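Local coordinates for tail fiber protein (PDB 5W5P) that probably recognises and degrades the capsular polysaccharide of Acinetobacter baumannii as the trimeric tailspike of phage AM24, at residues A[48-53]-A[73-78]; A[53-58]-A[96-101]; A[499-502]-A[508-511]; A[513-518]-A[580-585]. All coordinates share one frame; numbering follows the deposited sequence.

Contact 1. Residues A[48-53]-A[73-78]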
# COMPACT_ATOMS: atom_id res chain seq x y z
N PHE A 48 45.23 25.87 -29.88
CA PHE A 48 44.50 26.52 -30.95
C PHE A 48 44.10 27.93 -30.54
O PHE A 48 43.73 28.18 -29.39
CB PHE A 48 43.26 25.70 -31.31
CG PHE A 48 42.39 26.33 -32.36
CD1 PHE A 48 42.82 26.42 -33.67
CD2 PHE A 48 41.13 26.80 -32.04
CE1 PHE A 48 42.02 26.99 -34.65
CE2 PHE A 48 40.32 27.37 -33.01
CZ PHE A 48 40.76 27.46 -34.31
N LYS A 49 44.19 28.86 -31.49
CA LYS A 49 43.77 30.23 -31.27
C LYS A 49 42.49 30.51 -32.06
O LYS A 49 42.44 30.18 -33.25
CB LYS A 49 44.87 31.22 -31.68
CG LYS A 49 46.11 31.14 -30.81
CD LYS A 49 47.32 31.81 -31.46
CE LYS A 49 47.12 33.31 -31.58
NZ LYS A 49 48.27 33.98 -32.26
N PRO A 50 41.47 31.08 -31.44
CA PRO A 50 40.20 31.28 -32.16
C PRO A 50 40.35 32.29 -33.29
O PRO A 50 41.13 33.24 -33.21
CB PRO A 50 39.25 31.80 -31.07
CG PRO A 50 40.16 32.43 -30.06
CD PRO A 50 41.41 31.61 -30.07
N ILE A 51 39.58 32.07 -34.35
CA ILE A 51 39.63 32.97 -35.49
C ILE A 51 38.68 34.15 -35.33
O ILE A 51 38.98 35.25 -35.81
CB ILE A 51 39.34 32.20 -36.79
CG1 ILE A 51 37.97 31.54 -36.75
CG2 ILE A 51 40.41 31.14 -37.04
CD1 ILE A 51 37.56 30.93 -38.06
N VAL A 52 37.55 33.97 -34.65
CA VAL A 52 36.62 35.04 -34.35
C VAL A 52 36.27 34.98 -32.86
O VAL A 52 36.58 34.01 -32.17
CB VAL A 52 35.34 34.98 -35.21
CG1 VAL A 52 35.66 35.22 -36.68
CG2 VAL A 52 34.63 33.64 -35.03
N ASN A 53 35.63 36.04 -32.38
CA ASN A 53 35.19 36.09 -30.99
C ASN A 53 33.91 35.29 -30.83
O ASN A 53 32.96 35.45 -31.61
CB ASN A 53 34.98 37.54 -30.55
CG ASN A 53 36.29 38.29 -30.38
OD1 ASN A 53 37.36 37.78 -30.72
ND2 ASN A 53 36.21 39.51 -29.86
N PHE A 73 33.09 23.59 -27.66
CA PHE A 73 33.69 24.62 -26.82
C PHE A 73 33.62 25.95 -27.54
O PHE A 73 33.93 26.03 -28.74
CB PHE A 73 35.14 24.27 -26.46
CG PHE A 73 35.28 23.11 -25.53
CD1 PHE A 73 35.31 21.81 -26.01
CD2 PHE A 73 35.38 23.31 -24.16
CE1 PHE A 73 35.43 20.73 -25.14
CE2 PHE A 73 35.51 22.24 -23.29
CZ PHE A 73 35.53 20.95 -23.78
N TYR A 74 33.21 27.00 -26.84
CA TYR A 74 33.16 28.34 -27.40
C TYR A 74 34.16 29.24 -26.70
O TYR A 74 34.38 29.13 -25.49
CB TYR A 74 31.75 28.94 -27.32
CG TYR A 74 31.35 29.47 -25.97
CD1 TYR A 74 30.86 28.60 -24.98
CD2 TYR A 74 31.43 30.82 -25.67
CE1 TYR A 74 30.47 29.08 -23.74
CE2 TYR A 74 31.05 31.31 -24.43
CZ TYR A 74 30.57 30.43 -23.47
OH TYR A 74 30.19 30.90 -22.23
N ALA A 75 34.79 30.13 -27.48
CA ALA A 75 35.80 31.05 -26.95
C ALA A 75 35.08 32.22 -26.29
O ALA A 75 34.55 33.10 -26.96
CB ALA A 75 36.73 31.52 -28.06
N ASP A 76 35.06 32.21 -24.96
CA ASP A 76 34.44 33.28 -24.18
C ASP A 76 35.41 34.45 -24.12
O ASP A 76 36.29 34.52 -23.25
CB ASP A 76 34.07 32.79 -22.79
CG ASP A 76 33.15 33.74 -22.06
OD1 ASP A 76 32.80 34.80 -22.63
OD2 ASP A 76 32.78 33.44 -20.90
N THR A 77 35.25 35.39 -25.06
CA THR A 77 36.16 36.53 -25.16
C THR A 77 36.07 37.46 -23.96
O THR A 77 37.03 38.18 -23.67
CB THR A 77 35.90 37.32 -26.45
OG1 THR A 77 35.59 36.41 -27.52
CG2 THR A 77 37.12 38.14 -26.83
N SER A 78 34.94 37.46 -23.25
CA SER A 78 34.77 38.32 -22.08
C SER A 78 35.49 37.79 -20.85
O SER A 78 35.70 38.55 -19.90
CB SER A 78 33.28 38.49 -21.77
OG SER A 78 32.67 37.24 -21.46
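Pro50 is the first residue of the loop 48-53 to meet the other segment, and it does so with its ring: CB lies 3.9 Å from the methyl CB of Ala75, and CG of the proline sits almost as close to that methyl. Both CB atoms point toward the partner segment, giving a small apolar meeting on strand 71-75. The chain then turns through Ile51 and Val52 and returns at Asn53. Here the side chain crosses that of Thr77 at about a right angle, with Asn53 CB 3.3 Å from Thr77 OG1 and Asn53 ND2 3.4 Å from Thr77 CG2. The threonine sets OG1 beside its backbone N (chi1 -38°), which puts the hydroxyl by Asn53 CB and the methyl against the amide, yet no hydrogen bond joins the pair. Next to it Asp76 is held on two sides: Ser78 OG donates to its OD1 at 2.7 Å, and OD2 makes a salt bridge to Lys99. The loop 48-53 links helix 42-46 to strand 56-59; Pro50 and Ala75 both also touch Trp98 of strand 97-100, while backbone bonds tie Ala75 to Gln55 and Asp76 to Arg97.

Contact 2. Residues A[53-58]-A[96-101]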
# COMPACT_ATOMS: atom_id res chain seq x y z
N ASN A 53 35.63 36.04 -32.38
CA ASN A 53 35.19 36.09 -30.99
C ASN A 53 33.91 35.29 -30.83
O ASN A 53 32.96 35.45 -31.61
CB ASN A 53 34.98 37.54 -30.55
CG ASN A 53 36.29 38.29 -30.38
OD1 ASN A 53 37.36 37.78 -30.72
ND2 ASN A 53 36.21 39.51 -29.86
N GLY A 54 33.87 34.42 -29.83
CA GLY A 54 32.72 33.56 -29.63
C GLY A 54 32.64 32.39 -30.56
O GLY A 54 31.55 31.84 -30.76
N GLN A 55 33.76 31.98 -31.16
CA GLN A 55 33.76 30.84 -32.06
C GLN A 55 33.49 29.56 -31.29
O GLN A 55 33.99 29.38 -30.17
CB GLN A 55 35.09 30.75 -32.81
CG GLN A 55 35.19 29.60 -33.81
CD GLN A 55 36.61 29.35 -34.27
OE1 GLN A 55 37.57 29.82 -33.66
NE2 GLN A 55 36.76 28.60 -35.36
N THR A 56 32.69 28.67 -31.87
CA THR A 56 32.47 27.34 -31.32
C THR A 56 33.19 26.33 -32.19
O THR A 56 32.97 26.28 -33.41
CB THR A 56 30.98 27.01 -31.22
OG1 THR A 56 30.29 28.07 -30.54
CG2 THR A 56 30.79 25.72 -30.44
N VAL A 57 34.05 25.52 -31.57
CA VAL A 57 34.76 24.44 -32.24
C VAL A 57 34.44 23.14 -31.51
O VAL A 57 34.00 23.14 -30.36
CB VAL A 57 36.28 24.68 -32.28
CG1 VAL A 57 36.61 25.93 -33.08
CG2 VAL A 57 36.84 24.77 -30.87
N TYR A 58 34.68 22.04 -32.20
CA TYR A 58 34.44 20.71 -31.64
C TYR A 58 35.77 20.05 -31.32
O TYR A 58 36.65 19.96 -32.18
CB TYR A 58 33.64 19.85 -32.61
CG TYR A 58 33.49 18.42 -32.14
CD1 TYR A 58 34.30 17.42 -32.65
CD2 TYR A 58 32.56 18.08 -31.16
CE1 TYR A 58 34.18 16.12 -32.22
CE2 TYR A 58 32.44 16.78 -30.72
CZ TYR A 58 33.25 15.80 -31.26
OH TYR A 58 33.15 14.50 -30.84
N THR A 96 42.96 32.21 -24.14
CA THR A 96 41.55 32.08 -24.45
C THR A 96 40.88 31.10 -23.49
O THR A 96 41.35 29.96 -23.32
CB THR A 96 41.36 31.61 -25.89
OG1 THR A 96 41.81 32.63 -26.79
CG2 THR A 96 39.90 31.31 -26.16
N ARG A 97 39.79 31.53 -22.87
CA ARG A 97 38.98 30.66 -22.02
C ARG A 97 37.95 29.96 -22.89
O ARG A 97 36.97 30.56 -23.31
CB ARG A 97 38.33 31.45 -20.89
CG ARG A 97 39.11 31.41 -19.60
CD ARG A 97 40.20 32.47 -19.60
NE ARG A 97 41.08 32.36 -18.45
CZ ARG A 97 42.32 32.83 -18.40
NH1 ARG A 97 42.84 33.45 -19.46
NH2 ARG A 97 43.04 32.69 -17.30
N TRP A 98 38.19 28.67 -23.16
CA TRP A 98 37.24 27.82 -23.85
C TRP A 98 36.29 27.20 -22.83
O TRP A 98 36.73 26.61 -21.83
CB TRP A 98 37.96 26.73 -24.64
CG TRP A 98 38.82 27.25 -25.77
CD1 TRP A 98 40.16 27.50 -25.74
CD2 TRP A 98 38.39 27.57 -27.10
NE1 TRP A 98 40.59 27.97 -26.96
CE2 TRP A 98 39.51 28.02 -27.81
CE3 TRP A 98 37.15 27.53 -27.76
CZ2 TRP A 98 39.45 28.41 -29.15
CZ3 TRP A 98 37.09 27.92 -29.08
CH2 TRP A 98 38.22 28.36 -29.76
N LYS A 99 34.99 27.32 -23.08
CA LYS A 99 33.97 26.78 -22.18
C LYS A 99 33.09 25.80 -22.93
O LYS A 99 32.61 26.09 -24.03
CB LYS A 99 33.13 27.90 -21.56
CG LYS A 99 33.98 29.00 -20.98
CD LYS A 99 33.20 30.09 -20.27
CE LYS A 99 34.08 30.74 -19.22
NZ LYS A 99 33.56 32.09 -18.87
N ARG A 100 32.87 24.64 -22.33
CA ARG A 100 32.05 23.60 -22.93
C ARG A 100 30.60 24.05 -23.00
O ARG A 100 30.07 24.65 -22.06
CB ARG A 100 32.17 22.30 -22.13
CG ARG A 100 31.33 21.15 -22.65
CD ARG A 100 31.35 19.98 -21.67
NE ARG A 100 32.70 19.47 -21.44
CZ ARG A 100 33.28 18.54 -22.18
NH1 ARG A 100 32.64 18.01 -23.21
NH2 ARG A 100 34.51 18.12 -21.90
N LYS A 101 29.96 23.77 -24.14
CA LYS A 101 28.54 24.02 -24.31
C LYS A 101 27.79 22.81 -23.77
O LYS A 101 27.90 21.71 -24.32
CB LYS A 101 28.20 24.25 -25.78
CG LYS A 101 28.98 25.38 -26.45
CD LYS A 101 28.12 26.62 -26.63
CE LYS A 101 28.45 27.34 -27.93
NZ LYS A 101 27.52 28.48 -28.16
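Val57 and Trp98 meet across the intervening strand 71-75, which separates their own two strands in the antiparallel sheet. The valine turns CG2 into the crowded position between its backbone N and carbonyl carbon (chi1 -62°), and from there the methyl lies 3.6 Å from Trp98 CZ3. The two side chains cross at about a right angle, the methyl coming obliquely to the ring. Gln55 O approaches the same carbon, also at 3.6 Å from Trp98 CZ3. Thr96, in the indole's own segment, lays CG2 over one ring face, 3.5 Å above the plane near its rim. The Gln55 side chain turns its OE1 to the backbone N-H of Ile51. Further along, Lys101 bends at chi2 and chi3 (-105° and -144°) and passes Thr56 with CE, the last carbon before its ammonium group: Lys101 CE is 3.3 Å from Thr56 OG1. Lys101 NZ instead bonds Gly60 O of the second subunit, where both Thr56 and Lys101 also pack on Tyr58 of that subunit. With no hydrogen bond between the segments, their contact rests on van der Waals fit, an apolar indole core on one part and a lysine stem led past a hydroxyl into the trimer interface on the other.

Contact 3. Residues A[499-502]-A[508-511]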
# COMPACT_ATOMS: atom_id res chain seq x y z
N PHE A 499 -31.81 -5.38 26.93
CA PHE A 499 -31.74 -4.26 27.86
C PHE A 499 -33.05 -3.48 27.77
O PHE A 499 -33.33 -2.84 26.75
CB PHE A 499 -30.54 -3.37 27.55
CG PHE A 499 -30.44 -2.14 28.42
CD1 PHE A 499 -30.91 -2.14 29.73
CD2 PHE A 499 -29.88 -0.97 27.93
CE1 PHE A 499 -30.82 -1.01 30.52
CE2 PHE A 499 -29.79 0.16 28.72
CZ PHE A 499 -30.26 0.14 30.02
N MSE A 500 -33.85 -3.53 28.83
CA MSE A 500 -35.13 -2.85 28.84
C MSE A 500 -35.08 -1.59 29.69
O MSE A 500 -34.71 -1.63 30.87
CB MSE A 500 -36.23 -3.77 29.35
CG MSE A 500 -36.37 -5.09 28.60
SE MSE A 500 -37.19 -6.49 29.70
CE MSE A 500 -35.62 -6.97 30.76
N GLN A 501 -35.48 -0.47 29.09
CA GLN A 501 -35.59 0.80 29.79
C GLN A 501 -37.06 1.18 29.84
O GLN A 501 -37.68 1.44 28.81
CB GLN A 501 -34.76 1.88 29.09
CG GLN A 501 -33.26 1.67 29.23
CD GLN A 501 -32.43 2.66 28.41
OE1 GLN A 501 -32.57 2.73 27.19
NE2 GLN A 501 -31.58 3.42 29.09
N MSE A 502 -37.63 1.19 31.05
CA MSE A 502 -39.02 1.58 31.21
C MSE A 502 -39.11 3.09 31.27
O MSE A 502 -38.48 3.74 32.10
CB MSE A 502 -39.64 0.96 32.48
CG MSE A 502 -38.96 -0.32 32.95
SE MSE A 502 -38.95 -1.77 31.63
CE MSE A 502 -37.69 -2.95 32.54
N VAL A 508 -38.84 9.53 30.12
CA VAL A 508 -38.15 9.60 31.41
C VAL A 508 -38.00 8.17 31.91
O VAL A 508 -38.99 7.44 32.06
CB VAL A 508 -38.93 10.47 32.41
CG1 VAL A 508 -38.31 10.38 33.79
CG2 VAL A 508 -38.97 11.91 31.92
N VAL A 509 -36.76 7.75 32.17
CA VAL A 509 -36.49 6.37 32.57
C VAL A 509 -36.84 6.20 34.04
O VAL A 509 -36.22 6.81 34.92
CB VAL A 509 -35.02 6.00 32.30
CG1 VAL A 509 -34.72 4.62 32.86
CG2 VAL A 509 -34.73 6.06 30.80
N LEU A 510 -37.84 5.35 34.31
CA LEU A 510 -38.26 5.03 35.67
C LEU A 510 -37.82 3.65 36.12
O LEU A 510 -37.98 3.32 37.31
CB LEU A 510 -39.79 5.13 35.80
CG LEU A 510 -40.40 6.52 35.65
CD1 LEU A 510 -41.87 6.49 36.02
CD2 LEU A 510 -39.65 7.54 36.50
N GLY A 511 -37.27 2.83 35.23
CA GLY A 511 -36.81 1.51 35.59
C GLY A 511 -35.88 0.96 34.52
O GLY A 511 -35.81 1.49 33.40
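Met502 O is the acceptor on which the segments 499-502 and 508-511 converge. Leu510 N donates to it at 2.8 Å, nearly in line with the carbonyl (C=O...N 162°), and Gly511 N adds a weak bond at 3.5 Å. Two successive residues thus face one: a classic beta bulge, set in the hairpin of strands 492-503 and 509-523. Val509 joins the grip with its CA-H, the CA standing 3.3 Å from Met502 O. Met502 also donates in return: its N reaches Gly511 O at 3.0 Å from well above the carbonyl plane (50° out of it), and this closes the antiparallel hydrogen-bonded pair Met502-Gly511. The bulge goes with a strongly twisted crossing, the short strand segments running at 114° to each other. On the sheet face of the Met502 side chain, a selenomethionine, Gly511 brings no side chain, and CB and, more closely, CG of Met502 lie against its backbone; beyond CG the chain leads off to pack on Val599, His563 and Phe564. Gln501 ends at the trimer interface instead, its NE2 bonded to Gln522 and its OE1 to Ser612, both of the third subunit. Back at the glycine, Met502 CG rests 3.7 Å from Gly511 C, while Gln501 CA stands 3.7 Å from Gly511 O.

Contact 4. Residues A[513-518]-A[580-585]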
# COMPACT_ATOMS: atom_id res chain seq x y z
N ALA A 513 -33.89 -3.02 33.37
CA ALA A 513 -33.67 -4.44 33.60
C ALA A 513 -32.99 -5.02 32.37
O ALA A 513 -32.85 -4.37 31.34
CB ALA A 513 -34.99 -5.17 33.88
N VAL A 514 -32.56 -6.28 32.49
CA VAL A 514 -31.95 -6.99 31.38
C VAL A 514 -32.31 -8.46 31.49
O VAL A 514 -32.26 -9.04 32.59
CB VAL A 514 -30.42 -6.77 31.32
CG1 VAL A 514 -29.79 -7.01 32.68
CG2 VAL A 514 -29.77 -7.65 30.26
N ALA A 515 -32.70 -9.06 30.37
CA ALA A 515 -33.03 -10.47 30.29
C ALA A 515 -31.99 -11.19 29.44
O ALA A 515 -31.53 -10.67 28.42
CB ALA A 515 -34.42 -10.69 29.70
N LYS A 516 -31.62 -12.40 29.87
CA LYS A 516 -30.74 -13.27 29.10
C LYS A 516 -31.57 -14.44 28.59
O LYS A 516 -32.12 -15.22 29.38
CB LYS A 516 -29.58 -13.77 29.97
CG LYS A 516 -28.89 -12.67 30.76
CD LYS A 516 -28.26 -11.63 29.84
CE LYS A 516 -27.16 -12.26 28.98
NZ LYS A 516 -26.42 -11.26 28.15
N VAL A 517 -31.67 -14.57 27.26
CA VAL A 517 -32.49 -15.58 26.62
C VAL A 517 -31.60 -16.44 25.73
O VAL A 517 -30.63 -15.95 25.14
CB VAL A 517 -33.63 -14.95 25.80
CG1 VAL A 517 -34.48 -16.02 25.13
CG2 VAL A 517 -34.49 -14.07 26.69
N SER A 518 -31.92 -17.73 25.64
CA SER A 518 -31.27 -18.66 24.74
C SER A 518 -32.30 -19.22 23.77
O SER A 518 -33.44 -19.50 24.15
CB SER A 518 -30.59 -19.80 25.51
OG SER A 518 -29.60 -20.45 24.73
N LEU A 580 -41.32 -12.07 22.33
CA LEU A 580 -40.85 -12.49 23.64
C LEU A 580 -41.51 -11.62 24.71
O LEU A 580 -41.55 -10.39 24.57
CB LEU A 580 -39.33 -12.41 23.73
CG LEU A 580 -38.56 -13.40 22.85
CD1 LEU A 580 -38.23 -12.77 21.50
CD2 LEU A 580 -37.29 -13.88 23.54
N LYS A 581 -42.03 -12.25 25.75
CA LYS A 581 -42.82 -11.56 26.76
C LYS A 581 -42.41 -11.99 28.16
O LYS A 581 -42.04 -13.15 28.38
CB LYS A 581 -44.32 -11.80 26.58
CG LYS A 581 -44.80 -11.85 25.14
CD LYS A 581 -46.24 -12.30 25.08
CE LYS A 581 -46.79 -12.25 23.67
NZ LYS A 581 -48.25 -12.53 23.68
N LEU A 582 -42.51 -11.06 29.10
CA LEU A 582 -42.24 -11.32 30.51
C LEU A 582 -43.47 -11.00 31.34
O LEU A 582 -44.23 -10.07 31.04
CB LEU A 582 -41.05 -10.49 31.01
CG LEU A 582 -39.70 -10.83 30.38
CD1 LEU A 582 -38.63 -9.84 30.81
CD2 LEU A 582 -39.29 -12.26 30.72
N SER A 583 -43.67 -11.79 32.40
CA SER A 583 -44.82 -11.65 33.28
C SER A 583 -44.45 -10.88 34.54
O SER A 583 -43.31 -10.44 34.73
CB SER A 583 -45.39 -13.03 33.62
OG SER A 583 -44.40 -13.86 34.21
N GLY A 584 -45.44 -10.70 35.41
CA GLY A 584 -45.23 -10.00 36.67
C GLY A 584 -44.95 -8.52 36.53
O GLY A 584 -44.26 -7.95 37.39
N TYR A 585 -45.47 -7.88 35.49
CA TYR A 585 -45.18 -6.48 35.23
C TYR A 585 -46.20 -5.58 35.91
O TYR A 585 -47.41 -5.75 35.74
CB TYR A 585 -45.15 -6.20 33.73
CG TYR A 585 -44.89 -4.75 33.40
CD1 TYR A 585 -43.59 -4.27 33.24
CD2 TYR A 585 -45.94 -3.85 33.26
CE1 TYR A 585 -43.35 -2.95 32.95
CE2 TYR A 585 -45.71 -2.52 32.97
CZ TYR A 585 -44.41 -2.08 32.81
OH TYR A 585 -44.16 -0.76 32.52
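Leu580 and Val517 reach toward each other from two different sheets and meet tip to tip. In Leu580, CB already points toward strand 509-523 but is still 5.9 Å from Val517 CG2, its closest side-chain atom in that valine. CG, set anti to the carbonyl carbon (chi1 -67°), comes to 5.4 Å from Val517 CG1. There the branches part. CD2 goes forward and lands 3.9 Å from Val517 CG1, with Val517 CG2 slightly farther off, whereas CD1 stays back, 6.1 Å from Val517 CG1. The valine answers with CG1 anti to its own backbone N (chi1 -180°). Two residues along each strand a lighter version recurs, Leu582 CD1 standing 4.4 Å from Ala515 CB.

The CA atoms of these pairs remain more than 9 Å apart, a spacing consistent with two sheets packed face to face as in a beta sandwich. On one side is the antiparallel sheet containing strand 509-523, which also brings Met496 to Leu580 and has Ala539 beside Val517; on the other, strand 577-582 has Leu569, Ile571 and Ala474 from its neighbouring strands around the leucines. Residues alternate in facing, and Lys516, between the two inward residues, sends its NZ to a salt bridge with Asp495 of the third subunit. Methyl groups alone make this contact, with no hydrogen bond across it, so the two segments are held by dispersion and by the burial of apolar surface, and no directional bond between them fixes their fit.

The four contacts fall into two groups at opposite ends of the elongated chain, about 100 Å apart between centres. Contacts 1 and 2 share Asn53 and a small antiparallel sheet near the N-terminus: contact 2 is largely buried, spanning the sheet from strand 56-59 to strand 97-100 past the strand between them, while contact 1 runs from a buried alanine out to exposed loop residues. Contacts 3 and 4 are both buried in the C-terminal region and both use strand 509-523. They differ in direction: contact 3 joins neighbouring strands within one sheet through backbone bonds, contact 4 joins one sheet to another through aliphatic side chains. Of the four, only contact 3 has hydrogen bonds between its own segments; each lies near another subunit.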